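Local structure of oxidoreductase (Ralstonia eutropha, 3HJ9) at residues T30-D35 against L60-L65; Y97-A102 against D121-T126; F141-G146 against E204-Q209. The protein binds flavin mononucleotide and is probably an FMN-dependent oxidoreductase of the nitroreductase family. One frame throughout, in Å; residues are numbered along the deposited sequence.

Interaction 1 of 3, residues T30-D35 against L60-L65; sequences TLPEPD and LPLKQL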
# COMPACT_ATOMS: atom_id res chain seq x y z
N THR A 30 -3.40 26.84 1.24
CA THR A 30 -4.68 26.32 0.74
C THR A 30 -4.39 25.67 -0.61
O THR A 30 -3.59 26.17 -1.40
CB THR A 30 -5.75 27.42 0.61
OG1 THR A 30 -5.21 28.50 -0.15
CG2 THR A 30 -6.17 27.92 1.99
N LEU A 31 -5.02 24.54 -0.86
CA LEU A 31 -4.81 23.77 -2.07
C LEU A 31 -6.08 23.83 -2.93
O LEU A 31 -7.19 23.83 -2.39
CB LEU A 31 -4.53 22.32 -1.70
CG LEU A 31 -3.31 22.06 -0.82
CD1 LEU A 31 -3.36 20.66 -0.27
CD2 LEU A 31 -1.99 22.29 -1.62
N PRO A 32 -5.92 23.85 -4.28
CA PRO A 32 -7.12 23.88 -5.13
C PRO A 32 -7.84 22.54 -5.13
O PRO A 32 -7.23 21.51 -4.76
CB PRO A 32 -6.54 24.21 -6.51
CG PRO A 32 -5.18 23.67 -6.47
CD PRO A 32 -4.70 23.94 -5.09
N GLU A 33 -9.12 22.55 -5.48
CA GLU A 33 -9.92 21.32 -5.51
C GLU A 33 -9.33 20.32 -6.47
O GLU A 33 -9.00 20.69 -7.58
CB GLU A 33 -11.39 21.56 -5.92
CG GLU A 33 -12.24 22.09 -4.81
CD GLU A 33 -13.73 21.96 -5.10
OE1 GLU A 33 -14.19 22.55 -6.12
OE2 GLU A 33 -14.42 21.29 -4.27
N PRO A 34 -9.20 19.05 -6.07
CA PRO A 34 -8.66 18.04 -6.99
C PRO A 34 -9.65 17.64 -8.13
O PRO A 34 -10.87 17.73 -7.92
CB PRO A 34 -8.36 16.86 -6.05
CG PRO A 34 -9.38 16.97 -4.98
CD PRO A 34 -9.63 18.45 -4.79
N ASP A 35 -9.11 17.29 -9.31
CA ASP A 35 -9.95 16.85 -10.45
C ASP A 35 -10.52 15.46 -10.15
O ASP A 35 -9.93 14.68 -9.43
CB ASP A 35 -9.18 16.84 -11.79
CG ASP A 35 -10.12 16.73 -13.01
OD1 ASP A 35 -9.78 16.06 -14.01
OD2 ASP A 35 -11.22 17.30 -12.96
N LEU A 60 6.83 21.11 -7.78
CA LEU A 60 5.57 20.68 -8.40
C LEU A 60 4.67 21.93 -8.43
O LEU A 60 4.68 22.72 -7.47
CB LEU A 60 4.88 19.57 -7.60
CG LEU A 60 5.38 18.12 -7.70
CD1 LEU A 60 6.82 18.00 -7.38
CD2 LEU A 60 4.56 17.23 -6.79
N PRO A 61 3.89 22.12 -9.52
CA PRO A 61 2.91 23.20 -9.48
C PRO A 61 1.87 22.88 -8.40
O PRO A 61 1.68 21.70 -8.03
CB PRO A 61 2.28 23.20 -10.88
CG PRO A 61 2.77 21.98 -11.57
CD PRO A 61 3.92 21.43 -10.82
N LEU A 62 1.20 23.92 -7.92
CA LEU A 62 0.22 23.77 -6.84
C LEU A 62 -0.86 22.73 -7.16
O LEU A 62 -1.27 21.98 -6.27
CB LEU A 62 -0.42 25.12 -6.49
CG LEU A 62 -1.20 25.23 -5.19
CD1 LEU A 62 -0.31 24.99 -3.97
CD2 LEU A 62 -1.83 26.63 -5.14
N LYS A 63 -1.29 22.66 -8.43
CA LYS A 63 -2.28 21.66 -8.88
C LYS A 63 -1.79 20.23 -8.63
O LYS A 63 -2.57 19.39 -8.18
CB LYS A 63 -2.62 21.83 -10.38
CG LYS A 63 -3.76 20.90 -10.94
CD LYS A 63 -3.98 21.14 -12.45
CE LYS A 63 -5.06 20.23 -13.09
NZ LYS A 63 -4.80 18.77 -12.93
N GLN A 64 -0.52 19.97 -8.93
CA GLN A 64 0.07 18.66 -8.74
C GLN A 64 0.28 18.36 -7.27
O GLN A 64 0.00 17.24 -6.85
CB GLN A 64 1.35 18.45 -9.52
CG GLN A 64 1.13 18.23 -11.01
CD GLN A 64 2.40 17.80 -11.74
OE1 GLN A 64 3.52 17.95 -11.22
NE2 GLN A 64 2.24 17.28 -12.96
N LEU A 65 0.78 19.33 -6.49
CA LEU A 65 0.91 19.10 -5.03
C LEU A 65 -0.45 18.70 -4.43
O LEU A 65 -0.54 17.76 -3.65
CB LEU A 65 1.45 20.34 -4.34
CG LEU A 65 1.72 20.29 -2.83
CD1 LEU A 65 2.67 19.14 -2.46
CD2 LEU A 65 2.26 21.68 -2.40

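Interaction 2 of 3, residues Y97-A102 against D121-T126; sequences YVALPA and DLRSMT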
# COMPACT_ATOMS: atom_id res chain seq x y z
N TYR A 97 2.74 14.18 6.28
CA TYR A 97 3.51 15.40 6.40
C TYR A 97 4.22 15.60 5.09
O TYR A 97 4.53 14.63 4.40
CB TYR A 97 4.52 15.30 7.55
CG TYR A 97 3.90 15.44 8.91
CD1 TYR A 97 3.22 14.36 9.50
CD2 TYR A 97 3.97 16.63 9.63
CE1 TYR A 97 2.66 14.46 10.76
CE2 TYR A 97 3.41 16.75 10.88
CZ TYR A 97 2.72 15.66 11.44
OH TYR A 97 2.15 15.79 12.67
N VAL A 98 4.52 16.86 4.78
CA VAL A 98 5.21 17.21 3.53
C VAL A 98 6.40 18.11 3.85
O VAL A 98 6.20 19.19 4.41
CB VAL A 98 4.27 17.98 2.53
CG1 VAL A 98 4.88 18.01 1.16
CG2 VAL A 98 2.88 17.38 2.47
N ALA A 99 7.62 17.67 3.51
CA ALA A 99 8.82 18.51 3.68
C ALA A 99 9.01 19.26 2.38
O ALA A 99 9.31 18.64 1.35
CB ALA A 99 10.06 17.68 4.02
N LEU A 100 8.76 20.58 2.41
CA LEU A 100 9.02 21.46 1.29
C LEU A 100 10.22 22.34 1.65
O LEU A 100 10.57 22.45 2.84
CB LEU A 100 7.82 22.36 1.02
CG LEU A 100 6.57 21.66 0.49
CD1 LEU A 100 5.34 22.56 0.72
CD2 LEU A 100 6.74 21.23 -1.00
N PRO A 101 10.83 23.00 0.64
CA PRO A 101 11.93 23.93 0.99
C PRO A 101 11.49 25.08 1.93
O PRO A 101 12.29 25.54 2.74
CB PRO A 101 12.38 24.49 -0.37
CG PRO A 101 11.91 23.53 -1.40
CD PRO A 101 10.67 22.84 -0.81
N ALA A 102 10.24 25.53 1.81
CA ALA A 102 9.71 26.59 2.68
C ALA A 102 9.25 26.11 4.07
O ALA A 102 8.93 26.92 4.90
CB ALA A 102 8.58 27.34 1.98
N ASP A 121 13.67 23.34 6.41
CA ASP A 121 13.75 22.39 5.27
C ASP A 121 14.24 21.04 5.78
O ASP A 121 15.44 20.87 6.04
CB ASP A 121 14.65 22.98 4.15
CG ASP A 121 14.88 22.03 2.98
OD1 ASP A 121 14.26 20.95 2.85
OD2 ASP A 121 15.74 22.38 2.17
N LEU A 122 13.29 20.09 5.93
CA LEU A 122 13.59 18.74 6.44
C LEU A 122 13.63 17.68 5.34
O LEU A 122 13.42 16.49 5.58
CB LEU A 122 12.58 18.33 7.54
CG LEU A 122 12.75 19.04 8.88
CD1 LEU A 122 12.27 20.47 8.82
CD2 LEU A 122 11.98 18.28 9.94
N ARG A 123 13.90 18.10 4.11
CA ARG A 123 14.00 17.13 3.03
C ARG A 123 15.27 16.29 3.22
O ARG A 123 16.31 16.81 3.64
CB ARG A 123 14.01 17.81 1.68
CG ARG A 123 12.68 18.46 1.34
CD ARG A 123 12.81 19.18 0.03
NE ARG A 123 13.76 20.28 0.14
CZ ARG A 123 14.39 20.88 -0.87
NH1 ARG A 123 14.19 20.53 -2.14
NH2 ARG A 123 15.23 21.88 -0.60
N SER A 124 15.15 15.02 2.84
CA SER A 124 16.17 13.98 3.00
C SER A 124 16.86 13.98 4.38
O SER A 124 18.07 14.17 4.52
CB SER A 124 17.16 13.95 1.83
OG SER A 124 17.82 15.17 1.71
N MSE A 125 16.01 13.78 5.40
CA MSE A 125 16.41 13.67 6.80
C MSE A 125 16.06 12.26 7.29
O MSE A 125 15.75 12.07 8.46
CB MSE A 125 15.72 14.75 7.64
CG MSE A 125 16.09 16.16 7.26
SE MSE A 125 17.96 16.53 7.62
CE MSE A 125 17.91 16.11 9.49
N THR A 126 16.11 11.27 6.41
CA THR A 126 15.81 9.88 6.82
C THR A 126 16.87 9.30 7.75
O THR A 126 16.60 8.34 8.41
CB THR A 126 15.67 8.89 5.64
OG1 THR A 126 16.95 8.71 5.03
CG2 THR A 126 14.61 9.33 4.63
O HOH W 1 10.55 20.83 5.28

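Interaction 3 of 3, residues F141-G146 against E204-Q209; sequences FVANHG and EPILSQ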
# COMPACT_ATOMS: atom_id res chain seq x y z
N PHE A 141 4.95 9.60 6.26
CA PHE A 141 3.71 8.93 6.73
C PHE A 141 3.96 8.64 8.21
O PHE A 141 4.80 7.79 8.55
CB PHE A 141 3.43 7.67 5.91
CG PHE A 141 3.22 7.95 4.43
CD1 PHE A 141 4.30 8.00 3.56
CD2 PHE A 141 1.94 8.17 3.92
CE1 PHE A 141 4.11 8.27 2.20
CE2 PHE A 141 1.73 8.43 2.55
CZ PHE A 141 2.82 8.46 1.69
N VAL A 142 3.28 9.38 9.07
CA VAL A 142 3.48 9.30 10.50
C VAL A 142 2.34 8.53 11.15
O VAL A 142 1.20 8.90 10.95
CB VAL A 142 3.56 10.68 11.11
CG1 VAL A 142 3.65 10.62 12.67
CG2 VAL A 142 4.76 11.46 10.50
N ALA A 143 2.66 7.51 11.95
CA ALA A 143 1.65 6.71 12.69
C ALA A 143 1.33 7.40 13.98
O ALA A 143 2.24 7.81 14.71
CB ALA A 143 2.11 5.27 12.99
N ASN A 144 0.04 7.51 14.28
CA ASN A 144 -0.43 8.11 15.49
C ASN A 144 -0.87 7.01 16.45
O ASN A 144 -2.00 6.51 16.38
CB ASN A 144 -1.55 9.11 15.22
CG ASN A 144 -1.75 10.04 16.38
OD1 ASN A 144 -1.84 9.62 17.55
ND2 ASN A 144 -1.72 11.34 16.09
N HIS A 145 0.04 6.66 17.36
CA HIS A 145 -0.22 5.60 18.35
C HIS A 145 -1.38 5.89 19.31
O HIS A 145 -1.98 4.95 19.85
CB HIS A 145 1.09 5.20 19.09
CG HIS A 145 2.06 4.45 18.22
ND1 HIS A 145 2.10 3.07 18.16
CD2 HIS A 145 3.02 4.88 17.36
CE1 HIS A 145 3.03 2.69 17.30
NE2 HIS A 145 3.60 3.77 16.79
N GLY A 146 -1.70 7.17 19.52
CA GLY A 146 -2.86 7.57 20.33
C GLY A 146 -4.20 7.09 19.79
O GLY A 146 -5.10 6.85 20.56
N GLU A 204 4.93 8.44 15.30
CA GLU A 204 6.09 7.70 14.81
C GLU A 204 6.17 7.72 13.28
O GLU A 204 5.23 7.25 12.64
CB GLU A 204 6.00 6.25 15.28
CG GLU A 204 7.14 5.35 14.77
CD GLU A 204 7.08 3.94 15.30
OE1 GLU A 204 5.96 3.37 15.29
OE2 GLU A 204 8.17 3.39 15.65
N PRO A 205 7.26 8.27 12.69
CA PRO A 205 7.44 8.17 11.24
C PRO A 205 7.59 6.70 10.84
O PRO A 205 8.36 5.99 11.50
CB PRO A 205 8.77 8.92 10.97
CG PRO A 205 9.14 9.60 12.22
CD PRO A 205 8.35 9.03 13.36
N ILE A 206 6.85 6.25 9.83
CA ILE A 206 6.85 4.85 9.36
C ILE A 206 7.55 4.70 8.01
O ILE A 206 8.30 3.78 7.81
CB ILE A 206 5.37 4.28 9.22
CG1 ILE A 206 4.63 4.34 10.55
CG2 ILE A 206 5.39 2.80 8.86
CD1 ILE A 206 5.41 3.62 11.74
N LEU A 207 7.20 5.56 7.06
CA LEU A 207 7.78 5.60 5.73
C LEU A 207 7.88 7.03 5.26
O LEU A 207 7.11 7.88 5.72
CB LEU A 207 6.86 4.89 4.71
CG LEU A 207 6.53 3.41 4.83
CD1 LEU A 207 5.38 3.07 3.82
CD2 LEU A 207 7.79 2.54 4.60
N SER A 208 8.84 7.30 4.40
CA SER A 208 8.89 8.58 3.69
C SER A 208 8.79 8.27 2.18
O SER A 208 8.87 7.09 1.75
CB SER A 208 10.12 9.40 4.04
OG SER A 208 11.26 8.69 3.63
N GLN A 209 8.56 9.30 1.38
CA GLN A 209 8.51 9.13 -0.08
C GLN A 209 8.98 10.38 -0.76
O GLN A 209 8.40 11.47 -0.57
CB GLN A 209 7.11 8.77 -0.51
CG GLN A 209 6.93 8.24 -1.95
CD GLN A 209 5.46 7.82 -2.19
OE1 GLN A 209 4.56 8.33 -1.50
NE2 GLN A 209 5.22 6.90 -3.13

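Interaction 1 of 3, residues T30-D35 against L60-L65
L62 sends CG anti to its own backbone N (chi1 -165°), which carries its two methyls out from the first turn of the helix toward the chain at T30-P32. Facing it, L31 holds CG beside the backbone N and anti to its carbonyl carbon (chi1 -60°), and with chi2 near 180° this turns CD2 in toward the helix. The two leucines meet through single methyls, L31 CD2 lying 4.0 Å from L62 CD1. The same L31 methyl stands 4.4 Å from L65 CD2, bridging two residues that are three apart on the helix. P32 supplies the closest approach: the CD corner of its ring sits 3.7 Å from L62 CG and 3.9 Å from L62 CD2, while P32 CG comes within 4.3 Å of K63 CA and so leans on the helix backbone. No hydrogen bond joins the two segments, and apolar packing near the surface makes up the contact. The K63 ammonium forms a salt bridge with E67 one turn on. P61 occupies the N-cap position of helix 62-73. The loop following edge strand 28-30 thus passes over the start of this helix, where P32 O accepts a hydrogen bond from S66 and L31 also packs on L69. Further along the loop, P34 and D35 contact W47 of the second subunit, while L65 on the helix touches L137 of strand 137-144.

Interaction 2 of 3, residues Y97-A102 against D121-T126
D121 OD1 is gripped by two nitrogens of R123, which approach from opposite faces of the carboxylate plane. R123 NE reaches D121 OD1 on its syn side at 2.8 Å, and the backbone N of R123 reaches D121 OD1 on its anti side at 3.1 Å, closing an Asx turn. A further bond from R123 NH2 to D121 OD2, 2.9 Å, completes a side-on, two-nitrogen salt bridge. R123 bends at chi3 (-65°), folding the guanidinium back onto the aspartate. P101 then lies over one guanidinium face, its CG 3.6 Å above the plane and over the centre. Nearer the backbone, R123 CG packs 3.4 Å from A99 O, and A99 CB rests 3.8 Å from L122 C. No direct hydrogen bond crosses; instead a water donates to L100 O and accepts from L122 N. R123 NH1 also donates to A135 O, which with the two bonds to D121 would limit rotation of the guanidinium; D121 OD2 has a second salt bridge, to R19. The loop leaving strand 120-121 is thereby seated against the end of strand 94-100, which pairs with strand 137-144 through A99 and D138, while L122 reaches across to L104 of strand 103-108 and H196 of helix 190-196.

Interaction 3 of 3, residues F141-G146 against E204-Q209
A classic beta bulge interrupts the antiparallel pairing of strand 137-144 with strand 203-212, I206 and L207 both standing opposite F141. F141 N donates to L207 O at 2.8 Å in a nearly straight bond (173°), while F141 O accepts from I206 N at 2.9 Å. Beyond the extra residue the pairing resumes one step out of register: A143 and E204 form a hydrogen-bonded pair through A143 N to E204 O, 2.7 Å, and E204 N to A143 O, with V142 and P205 as the non-hydrogen-bonded pair between. I206 has the near-helical psi (-48°) expected at the first bulge position, and its CG1 packs 3.6 Å from A143 CB. F141 brings the edge of its ring to the other strand, with L207 O near the ring plane beside CD1 and Q209 OE1 3.6 Å from F141 CZ. That amide oxygen is buried without a polar partner, although Q209 NE2 bonds to A168 O of helix 156-177. Past the strand end, H145 NE2 donates to E204 OE1 at 2.8 Å; the carboxylate oxygen lies close to the imidazole plane, but the nitrogen meets it from above the carboxylate plane. E204 OE2 forms a salt bridge with R190, so the carboxylate ties the 3-10 segment that begins at H145 to the start of helix 190-196. L207 lies about 4 Å from bound FMN, measured from its side chain, and packs on A162 of the second subunit. The bulged pair thus belongs to the central antiparallel sheet of the nitroreductase fold, beside a flavin site at the subunit interface.

How the interactions relate
Interaction 3 is the buried member of the set, a backbone-bonded strand pair inside the sheet; interaction 2 is partly buried at the end of the adjacent strand 94-100, and interaction 1 is a surface contact. The chemistry follows the location: leucine and proline packing in 30-35 with 60-65, an internally paired arginine and aspartate plus a water in 97-102 with 121-126, and main-chain hydrogen bonds in 141-146 with 204-209. Interactions 2 and 3 touch, Y97 CD1 lying 3.4 Å from V142 CG2. Interactions 1 and 3 lie on opposite sides of the chain's centre, yet both reach the second subunit, and in interaction 3 L207 comes close to the flavin.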